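Local coordinates for protein multisubunit Na+/H+ antiporter, A subunit (PDB 6Z16) that probably takes part in exchanging sodium ions for protons across the cell membrane, as the A subunit of a multisubunit antiporter, at residues W638-S643 against A751-A756; V650-L655 against F690-A695; Y684-F689 against L700-I705. All coordinates share one frame; numbering follows the deposited sequence.

Interaction 1 of 3, residues W638-S643 against A751-A756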
loop_
_atom_site.group_PDB
_atom_site.type_symbol
_atom_site.label_atom_id
_atom_site.label_comp_id
_atom_site.label_asym_id
_atom_site.label_seq_id
_atom_site.Cartn_x
_atom_site.Cartn_y
_atom_site.Cartn_z
ATOM N N TRP A 638 49.774 50.566 3.815
ATOM C CA TRP A 638 48.855 51.509 3.201
ATOM C C TRP A 638 47.561 50.812 2.789
ATOM O O TRP A 638 47.402 49.595 2.921
ATOM C CB TRP A 638 49.492 52.163 1.978
ATOM C CG TRP A 638 50.643 53.071 2.256
ATOM C CD1 TRP A 638 51.968 52.776 2.127
ATOM C CD2 TRP A 638 50.575 54.434 2.693
ATOM N NE1 TRP A 638 52.728 53.870 2.455
ATOM C CE2 TRP A 638 51.897 54.900 2.813
ATOM C CE3 TRP A 638 49.523 55.303 2.997
ATOM C CZ2 TRP A 638 52.198 56.196 3.224
ATOM C CZ3 TRP A 638 49.824 56.590 3.405
ATOM C CH2 TRP A 638 51.151 57.024 3.515
ATOM N N HIS A 639 46.640 51.628 2.267
ATOM C CA HIS A 639 45.409 51.202 1.596
ATOM C C HIS A 639 44.521 50.354 2.510
ATOM O O HIS A 639 44.323 49.157 2.304
ATOM C CB HIS A 639 45.716 50.472 0.285
ATOM C CG HIS A 639 44.509 50.236 -0.568
ATOM N ND1 HIS A 639 43.714 49.117 -0.437
ATOM C CD2 HIS A 639 43.949 50.982 -1.549
ATOM C CE1 HIS A 639 42.724 49.178 -1.310
ATOM N NE2 HIS A 639 42.842 50.300 -1.995
ATOM N N ILE A 640 44.020 50.994 3.558
ATOM C CA ILE A 640 42.935 50.420 4.343
ATOM C C ILE A 640 41.631 50.821 3.667
ATOM O O ILE A 640 41.242 51.991 3.689
ATOM C CB ILE A 640 42.979 50.884 5.799
ATOM C CG1 ILE A 640 44.263 50.399 6.465
ATOM C CG2 ILE A 640 41.769 50.381 6.549
ATOM C CD1 ILE A 640 44.380 48.902 6.499
ATOM N N ASP A 641 40.970 49.858 3.039
ATOM C CA ASP A 641 39.719 50.089 2.327
ATOM C C ASP A 641 38.617 49.387 3.109
ATOM O O ASP A 641 38.611 48.158 3.219
ATOM C CB ASP A 641 39.807 49.576 0.891
ATOM C CG ASP A 641 38.673 50.078 0.009
ATOM O OD1 ASP A 641 37.802 50.827 0.497
ATOM O OD2 ASP A 641 38.654 49.722 -1.186
ATOM N N LEU A 642 37.694 50.171 3.655
ATOM C CA LEU A 642 36.584 49.655 4.438
ATOM C C LEU A 642 35.355 49.365 3.590
ATOM O O LEU A 642 34.280 49.119 4.143
ATOM C CB LEU A 642 36.226 50.648 5.543
ATOM C CG LEU A 642 37.297 50.864 6.610
ATOM C CD1 LEU A 642 36.916 52.023 7.508
ATOM C CD2 LEU A 642 37.494 49.596 7.426
ATOM N N SER A 643 35.488 49.387 2.266
ATOM C CA SER A 643 34.343 49.185 1.394
ATOM C C SER A 643 33.950 47.724 1.254
ATOM O O SER A 643 32.814 47.444 0.868
ATOM C CB SER A 643 34.621 49.769 0.010
ATOM O OG SER A 643 33.540 49.510 -0.861
ATOM N N ALA A 751 44.428 39.891 10.542
ATOM C CA ALA A 751 43.151 39.606 9.892
ATOM C C ALA A 751 42.498 40.871 9.350
ATOM O O ALA A 751 41.934 40.861 8.248
ATOM C CB ALA A 751 42.216 38.902 10.869
ATOM N N PHE A 752 42.594 41.979 10.086
ATOM C CA PHE A 752 42.038 43.227 9.572
ATOM C C PHE A 752 42.832 43.759 8.386
ATOM O O PHE A 752 42.242 44.263 7.424
ATOM C CB PHE A 752 41.965 44.295 10.657
ATOM C CG PHE A 752 41.533 45.630 10.130
ATOM C CD1 PHE A 752 40.238 45.823 9.699
ATOM C CD2 PHE A 752 42.428 46.682 10.039
ATOM C CE1 PHE A 752 39.835 47.041 9.195
ATOM C CE2 PHE A 752 42.032 47.900 9.536
ATOM C CZ PHE A 752 40.733 48.079 9.116
ATOM N N LEU A 753 44.165 43.672 8.437
ATOM C CA LEU A 753 44.983 44.158 7.329
ATOM C C LEU A 753 44.796 43.310 6.078
ATOM O O LEU A 753 44.788 43.836 4.960
ATOM C CB LEU A 753 46.453 44.189 7.739
ATOM C CG LEU A 753 46.900 45.292 8.694
ATOM C CD1 LEU A 753 48.278 44.985 9.218
ATOM C CD2 LEU A 753 46.894 46.617 7.972
ATOM N N ALA A 754 44.629 41.997 6.252
ATOM C CA ALA A 754 44.473 41.106 5.112
ATOM C C ALA A 754 43.096 41.238 4.492
ATOM O O ALA A 754 42.963 41.223 3.265
ATOM C CB ALA A 754 44.724 39.664 5.540
ATOM N N TYR A 755 42.061 41.384 5.319
ATOM C CA TYR A 755 40.707 41.396 4.785
ATOM C C TYR A 755 40.378 42.704 4.075
ATOM O O TYR A 755 39.521 42.722 3.188
ATOM C CB TYR A 755 39.710 41.144 5.909
ATOM C CG TYR A 755 38.300 40.951 5.426
ATOM C CD1 TYR A 755 37.901 39.745 4.874
ATOM C CD2 TYR A 755 37.373 41.981 5.503
ATOM C CE1 TYR A 755 36.618 39.564 4.419
ATOM C CE2 TYR A 755 36.090 41.811 5.055
ATOM C CZ TYR A 755 35.713 40.596 4.522
ATOM O OH TYR A 755 34.428 40.430 4.066
ATOM N N ALA A 756 41.046 43.795 4.424
ATOM C CA ALA A 756 40.655 45.119 3.961
ATOM C C ALA A 756 41.732 45.776 3.110
ATOM O O ALA A 756 42.020 46.960 3.261
ATOM C CB ALA A 756 40.301 46.012 5.142
#

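Interaction 2 of 3, residues V650-L655 against F690-A695. With PTY (phosphatidylethanolamine), chain B.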
loop_
_atom_site.group_PDB
_atom_site.type_symbol
_atom_site.label_atom_id
_atom_site.label_comp_id
_atom_site.label_asym_id
_atom_site.label_seq_id
_atom_site.Cartn_x
_atom_site.Cartn_y
_atom_site.Cartn_z
ATOM N N VAL A 650 22.007 42.861 14.410
ATOM C CA VAL A 650 21.871 42.840 15.865
ATOM C C VAL A 650 22.109 41.444 16.436
ATOM O O VAL A 650 22.661 41.299 17.540
ATOM C CB VAL A 650 20.480 43.389 16.230
ATOM C CG1 VAL A 650 20.294 43.492 17.738
ATOM C CG2 VAL A 650 20.260 44.730 15.558
ATOM N N TYR A 651 21.736 40.403 15.685
ATOM C CA TYR A 651 21.802 39.031 16.178
ATOM C C TYR A 651 23.242 38.585 16.385
ATOM O O TYR A 651 23.567 37.943 17.394
ATOM C CB TYR A 651 21.101 38.107 15.189
ATOM C CG TYR A 651 19.684 38.521 14.891
ATOM C CD1 TYR A 651 18.658 38.225 15.768
ATOM C CD2 TYR A 651 19.373 39.216 13.726
ATOM C CE1 TYR A 651 17.366 38.614 15.508
ATOM C CE2 TYR A 651 18.075 39.605 13.451
ATOM C CZ TYR A 651 17.075 39.299 14.347
ATOM O OH TYR A 651 15.780 39.680 14.079
ATOM N N GLU A 652 24.121 38.949 15.450
ATOM C CA GLU A 652 25.537 38.638 15.582
ATOM C C GLU A 652 26.176 39.417 16.721
ATOM O O GLU A 652 27.079 38.900 17.381
ATOM C CB GLU A 652 26.257 38.922 14.264
ATOM C CG GLU A 652 25.891 37.980 13.123
ATOM C CD GLU A 652 24.649 38.410 12.372
ATOM O OE1 GLU A 652 24.095 39.471 12.713
ATOM O OE2 GLU A 652 24.228 37.699 11.436
ATOM N N VAL A 653 25.695 40.638 16.985
ATOM C CA VAL A 653 26.193 41.429 18.111
ATOM C C VAL A 653 25.860 40.746 19.430
ATOM O O VAL A 653 26.723 40.589 20.307
ATOM C CB VAL A 653 25.613 42.854 18.058
ATOM C CG1 VAL A 653 25.994 43.638 19.296
ATOM C CG2 VAL A 653 26.082 43.580 16.817
ATOM N N VAL A 654 24.609 40.303 19.575
ATOM C CA VAL A 654 24.182 39.675 20.822
ATOM C C VAL A 654 24.875 38.329 21.011
ATOM O O VAL A 654 25.314 37.988 22.122
ATOM C CB VAL A 654 22.648 39.545 20.842
ATOM C CG1 VAL A 654 22.176 38.843 22.102
ATOM C CG2 VAL A 654 22.010 40.915 20.737
ATOM N N LEU A 655 25.055 37.577 19.924
ATOM C CA LEU A 655 25.734 36.294 20.047
ATOM C C LEU A 655 27.231 36.466 20.302
ATOM O O LEU A 655 27.835 35.650 21.013
ATOM C CB LEU A 655 25.464 35.455 18.804
ATOM C CG LEU A 655 25.941 34.009 18.853
ATOM C CD1 LEU A 655 25.327 33.321 20.040
ATOM C CD2 LEU A 655 25.543 33.311 17.590
ATOM N N PHE A 690 27.156 29.503 12.975
ATOM C CA PHE A 690 27.086 28.781 11.706
ATOM C C PHE A 690 25.671 28.778 11.145
ATOM O O PHE A 690 25.483 28.880 9.928
ATOM C CB PHE A 690 27.590 27.354 11.896
ATOM C CG PHE A 690 29.080 27.243 12.038
ATOM C CD1 PHE A 690 29.916 28.235 11.554
ATOM C CD2 PHE A 690 29.642 26.148 12.673
ATOM C CE1 PHE A 690 31.283 28.130 11.687
ATOM C CE2 PHE A 690 31.004 26.039 12.812
ATOM C CZ PHE A 690 31.826 27.030 12.320
ATOM N N VAL A 691 24.668 28.652 12.021
ATOM C CA VAL A 691 23.273 28.843 11.617
ATOM C C VAL A 691 23.063 30.259 11.102
ATOM O O VAL A 691 22.483 30.478 10.033
ATOM C CB VAL A 691 22.323 28.544 12.792
ATOM C CG1 VAL A 691 20.903 28.908 12.430
ATOM C CG2 VAL A 691 22.391 27.091 13.191
ATOM N N LEU A 692 23.574 31.237 11.839
ATOM C CA LEU A 692 23.287 32.632 11.554
ATOM C C LEU A 692 24.086 33.174 10.375
ATOM O O LEU A 692 23.648 34.143 9.746
ATOM C CB LEU A 692 23.547 33.441 12.822
ATOM C CG LEU A 692 23.147 34.898 12.939
ATOM C CD1 LEU A 692 21.666 35.038 12.699
ATOM C CD2 LEU A 692 23.493 35.327 14.342
ATOM N N PHE A 693 25.227 32.568 10.043
ATOM C CA PHE A 693 25.979 32.938 8.852
ATOM C C PHE A 693 25.726 32.003 7.676
ATOM O O PHE A 693 26.584 31.899 6.791
ATOM C CB PHE A 693 27.478 33.000 9.139
ATOM C CG PHE A 693 27.876 34.143 10.013
ATOM C CD1 PHE A 693 27.732 35.444 9.568
ATOM C CD2 PHE A 693 28.466 33.922 11.243
ATOM C CE1 PHE A 693 28.110 36.500 10.358
ATOM C CE2 PHE A 693 28.853 34.977 12.032
ATOM C CZ PHE A 693 28.676 36.267 11.589
ATOM N N ARG A 694 24.579 31.307 7.674
ATOM C CA ARG A 694 24.045 30.555 6.529
ATOM C C ARG A 694 24.929 29.357 6.170
ATOM O O ARG A 694 25.339 29.189 5.024
ATOM C CB ARG A 694 23.827 31.460 5.305
ATOM C CG ARG A 694 22.592 32.365 5.331
ATOM C CD ARG A 694 22.792 33.601 6.197
ATOM N NE ARG A 694 21.694 34.551 6.099
ATOM C CZ ARG A 694 21.671 35.550 5.228
ATOM N NH1 ARG A 694 22.687 35.713 4.402
ATOM N NH2 ARG A 694 20.644 36.387 5.186
ATOM N N ALA A 695 25.203 28.509 7.161
ATOM C CA ALA A 695 26.014 27.305 6.979
ATOM C C ALA A 695 25.354 26.125 7.680
ATOM O O ALA A 695 25.638 25.853 8.854
ATOM C CB ALA A 695 27.430 27.516 7.504
HETATM C C1 PTY B . 16.629 46.107 16.664
HETATM C C2 PTY B . 9.015 46.095 18.990
HETATM C C3 PTY B . 10.109 46.916 18.267
HETATM O O4 PTY B . 17.567 46.590 17.654
HETATM C C5 PTY B . 14.668 46.412 18.179
HETATM C C6 PTY B . 15.466 45.444 17.352
HETATM O O7 PTY B . 15.956 44.404 18.256
HETATM C C8 PTY B . 15.860 43.134 17.839
HETATM O O10 PTY B . 15.520 42.820 16.732
HETATM C C11 PTY B . 16.211 42.172 18.935
HETATM C C12 PTY B . 17.328 41.218 18.545
HETATM C C13 PTY B . 17.475 40.033 19.488
HETATM C C14 PTY B . 18.702 39.197 19.177
HETATM C C15 PTY B . 18.642 37.754 19.642
HETATM C C16 PTY B . 19.719 36.884 19.009
HETATM C C17 PTY B . 19.784 35.468 19.555
HETATM C C18 PTY B . 20.123 35.394 21.032
HETATM C C19 PTY B . 20.126 33.981 21.592
HETATM C C30 PTY B . 18.085 47.807 17.461
HETATM C C31 PTY B . 19.158 48.107 18.465
HETATM O O30 PTY B . 17.740 48.549 16.584
HETATM C C32 PTY B . 20.510 48.372 17.817
HETATM C C33 PTY B . 21.672 48.195 18.783
HETATM C C34 PTY B . 21.820 46.768 19.286
HETATM C C35 PTY B . 22.756 46.616 20.472
HETATM C C36 PTY B . 22.664 45.255 21.147
HETATM C C37 PTY B . 23.472 45.148 22.429
HETATM P P1 PTY B . 12.234 45.300 18.518
HETATM O O11 PTY B . 11.371 46.583 18.900
HETATM O O12 PTY B . 11.758 44.162 19.418
HETATM O O13 PTY B . 12.169 45.017 17.069
HETATM O O14 PTY B . 13.731 45.663 18.979
HETATM N N1 PTY B . 8.681 46.735 20.266
#

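Interaction 3 of 3, residues Y684-F689 against L700-I705. With K (potassium ion), chain V; PTY (phosphatidylethanolamine), chain C.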
loop_
_atom_site.group_PDB
_atom_site.type_symbol
_atom_site.label_atom_id
_atom_site.label_comp_id
_atom_site.label_asym_id
_atom_site.label_seq_id
_atom_site.Cartn_x
_atom_site.Cartn_y
_atom_site.Cartn_z
ATOM N N TYR A 684 28.506 25.317 21.233
ATOM C CA TYR A 684 27.123 25.432 20.770
ATOM C C TYR A 684 26.823 26.824 20.228
ATOM O O TYR A 684 26.031 26.971 19.292
ATOM C CB TYR A 684 26.136 25.063 21.879
ATOM C CG TYR A 684 26.181 23.602 22.267
ATOM C CD1 TYR A 684 25.755 22.628 21.393
ATOM C CD2 TYR A 684 26.588 23.204 23.529
ATOM C CE1 TYR A 684 25.787 21.299 21.734
ATOM C CE2 TYR A 684 26.630 21.876 23.883
ATOM C CZ TYR A 684 26.219 20.929 22.983
ATOM O OH TYR A 684 26.244 19.605 23.332
ATOM N N ALA A 685 27.497 27.850 20.734
ATOM C CA ALA A 685 27.274 29.172 20.175
ATOM C C ALA A 685 28.050 29.402 18.882
ATOM O O ALA A 685 27.619 30.209 18.053
ATOM C CB ALA A 685 27.625 30.218 21.212
ATOM N N VAL A 686 29.165 28.697 18.669
ATOM C CA VAL A 686 29.795 28.698 17.348
ATOM C C VAL A 686 28.885 28.012 16.336
ATOM O O VAL A 686 28.759 28.457 15.186
ATOM C CB VAL A 686 31.197 28.052 17.418
ATOM C CG1 VAL A 686 31.753 27.753 16.040
ATOM C CG2 VAL A 686 32.165 28.984 18.109
ATOM N N ALA A 687 28.187 26.956 16.770
ATOM C CA ALA A 687 27.154 26.346 15.933
ATOM C C ALA A 687 26.016 27.318 15.635
ATOM O O ALA A 687 25.468 27.325 14.527
ATOM C CB ALA A 687 26.614 25.088 16.604
ATOM N N LEU A 688 25.655 28.159 16.605
ATOM C CA LEU A 688 24.608 29.146 16.347
ATOM C C LEU A 688 25.091 30.258 15.415
ATOM O O LEU A 688 24.293 30.805 14.645
ATOM C CB LEU A 688 24.085 29.710 17.667
ATOM C CG LEU A 688 22.872 30.638 17.611
ATOM C CD1 LEU A 688 21.695 29.938 16.961
ATOM C CD2 LEU A 688 22.505 31.087 19.008
ATOM N N PHE A 689 26.386 30.593 15.457
ATOM C CA PHE A 689 26.963 31.454 14.422
ATOM C C PHE A 689 26.883 30.808 13.047
ATOM O O PHE A 689 26.616 31.489 12.049
ATOM C CB PHE A 689 28.427 31.789 14.711
ATOM C CG PHE A 689 28.634 32.907 15.681
ATOM C CD1 PHE A 689 28.296 34.201 15.331
ATOM C CD2 PHE A 689 29.259 32.690 16.894
ATOM C CE1 PHE A 689 28.511 35.246 16.195
ATOM C CE2 PHE A 689 29.484 33.731 17.762
ATOM C CZ PHE A 689 29.112 35.013 17.409
ATOM N N LEU A 700 25.173 21.367 11.799
ATOM C CA LEU A 700 24.848 19.983 12.163
ATOM C C LEU A 700 26.062 19.248 12.726
ATOM O O LEU A 700 26.025 18.699 13.849
ATOM C CB LEU A 700 24.319 19.251 10.929
ATOM C CG LEU A 700 22.995 19.685 10.298
ATOM C CD1 LEU A 700 22.860 19.099 8.912
ATOM C CD2 LEU A 700 21.840 19.229 11.147
ATOM N N THR A 701 27.164 19.265 11.967
ATOM C CA THR A 701 28.377 18.574 12.384
ATOM C C THR A 701 28.987 19.200 13.628
ATOM O O THR A 701 29.501 18.477 14.488
ATOM C CB THR A 701 29.377 18.574 11.238
ATOM O OG1 THR A 701 29.629 19.925 10.841
ATOM C CG2 THR A 701 28.817 17.813 10.056
ATOM N N GLN A 702 28.880 20.524 13.768
ATOM C CA GLN A 702 29.419 21.220 14.925
ATOM C C GLN A 702 28.679 20.842 16.197
ATOM O O GLN A 702 29.312 20.603 17.229
ATOM C CB GLN A 702 29.344 22.727 14.687
ATOM C CG GLN A 702 29.989 23.572 15.764
ATOM C CD GLN A 702 31.494 23.517 15.715
ATOM O OE1 GLN A 702 32.087 23.585 14.646
ATOM N NE2 GLN A 702 32.122 23.394 16.870
ATOM N N LEU A 703 27.342 20.759 16.133
ATOM C CA LEU A 703 26.554 20.380 17.304
ATOM C C LEU A 703 26.885 18.967 17.768
ATOM O O LEU A 703 27.136 18.738 18.964
ATOM C CB LEU A 703 25.063 20.498 16.992
ATOM C CG LEU A 703 24.457 21.892 16.848
ATOM C CD1 LEU A 703 23.104 21.785 16.213
ATOM C CD2 LEU A 703 24.320 22.553 18.174
ATOM N N VAL A 704 26.945 18.017 16.826
ATOM C CA VAL A 704 27.203 16.630 17.229
ATOM C C VAL A 704 28.631 16.458 17.744
ATOM O O VAL A 704 28.857 15.816 18.785
ATOM C CB VAL A 704 26.895 15.673 16.068
ATOM C CG1 VAL A 704 27.263 14.252 16.437
ATOM C CG2 VAL A 704 25.442 15.745 15.760
ATOM N N ILE A 705 29.605 17.066 17.062
ATOM C CA ILE A 705 31.001 16.920 17.454
ATOM C C ILE A 705 31.286 17.613 18.784
ATOM O O ILE A 705 32.035 17.077 19.612
ATOM C CB ILE A 705 31.889 17.412 16.295
ATOM C CG1 ILE A 705 31.879 16.365 15.181
ATOM C CG2 ILE A 705 33.303 17.723 16.734
ATOM C CD1 ILE A 705 32.448 16.834 13.893
HETATM K K K V . 34.549 24.934 15.537
HETATM C C1 PTY C . 28.531 23.840 36.439
HETATM C C2 PTY C . 29.966 19.696 42.001
HETATM C C3 PTY C . 29.261 20.815 41.203
HETATM O O4 PTY C . 29.167 25.125 36.260
HETATM C C5 PTY C . 30.474 23.461 38.012
HETATM C C6 PTY C . 29.146 22.972 37.504
HETATM O O7 PTY C . 29.369 21.691 36.843
HETATM C C8 PTY C . 28.362 20.805 36.828
HETATM O O10 PTY C . 27.339 20.945 37.439
HETATM C C11 PTY C . 28.700 19.629 35.961
HETATM C C12 PTY C . 27.506 18.776 35.569
HETATM C C13 PTY C . 26.532 19.477 34.641
HETATM C C14 PTY C . 27.128 19.868 33.304
HETATM C C15 PTY C . 27.668 18.702 32.495
HETATM C C16 PTY C . 28.192 19.115 31.130
HETATM C C17 PTY C . 27.127 19.669 30.210
HETATM C C18 PTY C . 27.664 20.513 29.071
HETATM C C19 PTY C . 26.590 21.383 28.458
HETATM C C20 PTY C . 27.080 22.415 27.468
HETATM C C21 PTY C . 26.011 23.437 27.127
HETATM C C22 PTY C . 24.665 22.814 26.780
HETATM C C23 PTY C . 23.578 23.826 26.466
HETATM C C24 PTY C . 23.963 24.796 25.368
HETATM C C25 PTY C . 22.910 25.847 25.075
HETATM C C26 PTY C . 23.403 26.985 24.199
HETATM C C27 PTY C . 23.565 28.301 24.938
HETATM C C28 PTY C . 24.672 28.316 25.963
HETATM C C29 PTY C . 24.544 29.449 26.944
HETATM C C30 PTY C . 28.624 26.166 36.891
HETATM C C31 PTY C . 28.895 27.435 36.150
HETATM O O30 PTY C . 27.974 26.075 37.895
HETATM C C32 PTY C . 28.392 27.347 34.716
HETATM C C33 PTY C . 28.745 28.566 33.894
HETATM C C34 PTY C . 28.278 28.505 32.451
HETATM C C35 PTY C . 28.651 29.749 31.666
HETATM C C36 PTY C . 28.023 29.842 30.289
HETATM C C37 PTY C . 28.157 31.221 29.672
HETATM C C38 PTY C . 27.302 31.434 28.441
HETATM C C39 PTY C . 27.182 32.894 28.039
HETATM C C40 PTY C . 26.100 33.166 27.007
HETATM C C41 PTY C . 26.293 32.430 25.693
HETATM C C42 PTY C . 25.069 32.468 24.795
HETATM C C43 PTY C . 25.145 31.538 23.606
HETATM C C44 PTY C . 23.835 31.405 22.867
HETATM P P1 PTY C . 30.893 22.852 40.617
HETATM O O11 PTY C . 30.265 21.416 40.345
HETATM O O12 PTY C . 30.260 23.375 41.902
HETATM O O13 PTY C . 32.369 22.802 40.626
HETATM O O14 PTY C . 30.341 23.776 39.414
HETATM N N1 PTY C . 28.962 18.927 42.743
#

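Interaction 1 of 3, residues W638-S643 against A751-A756
The ring of Phe752 is the hub of this contact, touched by two aliphatic side chains of the 638-643 loop. Ile640 brings its CG2 methyl to Phe752 CZ at 3.6 Å, the two side chains crossing at about a right angle. Leu642 reaches the ring edge in its plane, with CD2 lying 3.9 Å from Phe752 CE1. Phe752 carries CG anti to its backbone N (chi1 174°), which carries the ring from the last turn of helix 734-755 across to the loop. Without the ring, as with an alanine here, the Ile640 and Leu642 methyls would probably lose their shared partner and a gap would open between loop and helix. The other branch of Ile640 ends at CD1, 3.7 Å from Leu753 CD2, so this branched residue bridges two positions of the helix; Leu753 also packs on Ile204 of a neighbouring subunit.

At the polar edge, Asp641 N donates to Ala756 O over 3.1 Å in a nearly straight bond (174°). That carbonyl belongs to the first residue past the helix. The Asp641 carboxylate turns back on its own loop: OD1 accepts Ser643 N at 3.2 Å, met from above the carboxylate plane. An Asx turn thus shapes the connection that lies across the C-terminal end of a predicted transmembrane helix.

Interaction 2 of 3, residues V650-L655 against F690-A695
Glu652 and Leu692 are the closest backbone neighbours here, their CA atoms 7.6 Å apart, where the first turns of helix 650-667 face the final turn of helix 672-692. The two helices follow each other in the chain as a transmembrane helical hairpin. A Schellman motif closes the second helix: Ala695 N bonds Phe690 O at 2.8 Å and Arg694 N bonds Val691 O at 3.3 Å, with Arg694, at positive phi, as the C-prime residue.

No hydrogen bond links the segments, so side-chain packing alone joins them, and Leu692 carries most of it. Its CD2 methyl sits 3.8 Å from Tyr651 CB and, more loosely, near Leu655 CD2; a branched apolar side chain suits a place where it must fill the space between successive turns of the partner. Glu652 serves in two ways. Its methylene CG lies 3.6 Å from Phe693 CZ, and a bend at chi2 (85°) then brings the carboxylate up against Leu692, with OE2 3.4 Å from Leu692 CG and the carboxylate plane 39° from that of the Phe693 ring. This buried acid has a long, weak ion pair with Arg649, and an apolar side chain of another protein chain packs against it.

On its far side the first helix meets lipid. Val650 and Val654 brush the acyl chains of a phosphatidylethanolamine, as apolar surface in a membrane should, and the somewhat disordered Tyr651 ring has acyl carbon C16 in its plane at the edge, while its CD1 comes 3.5 Å from the lipid atom C14.

Interaction 3 of 3, residues Y684-F689 against L700-I705
Ala687 and Leu703 meet at the centre of this helix pair, with Ala687 CB 3.8 Å from Leu703 CD2 and the same distance from Gln702 CG. The small methyl lets the larger side chains of helix 696-717 come close to the backbone of helix 672-692. Leu703 CD2 also meets the ring of Tyr684 at its edge and in its plane, 3.5 Å from CD1, the two side chains crossing at about a right angle. Leucine suits this place because one methyl can serve both neighbours; chi1 of -71° sets its CG anti to the carbonyl carbon, and the turn about CB-CG then carries CD2 across to the facing helix.

The next shell fixes the outer groups. Tyr684 OH is hydrogen-bonded to Thr707 OG1, which also bonds Leu703 O, so the ring is tied to the helix whose leucine it touches. The ring also meets phosphatidylethanolamine obliquely, with acyl carbon C24 lying 3.6 Å from Tyr684 CD2, and Ala685 CB touches the second acyl chain. Gln702, bent at chi2 (73°), carries its amide past Val686 to a potassium ion that a polar side chain of another protein chain also binds.

The backbones that carry these contacts form an antiparallel hairpin, the segment axes 8.7 Å apart at 174°. No hydrogen bond crosses between the two segments: their own interface is apolar, while polar chemistry lies at its margins, where tyrosine is held by threonine and glutamine joins a cation-binding site shared between chains.

In the fold
Interactions 2 and 3 form one continuous block, their centres 12 Å apart, because both use helix 672-692. Leu655 joins helix 650-667 to helix 672-692: its CD1 lies 3.7 Å from Leu688 CD2, and its CD2 packs near the backbone of Phe689, while the ring of Phe690 meets Gln702 on helix 696-717. Lipid lines both contacts, and the potassium ion bound by Gln702 of interaction 3 is about 12 Å from the side chain of Phe693 in interaction 2. Interaction 1 stands apart, its centre 23 Å from that of interaction 2 and 29 Å from that of interaction 3. Along the chain, however, it encloses both, joining the loop before these three helices to the end of helix 734-755.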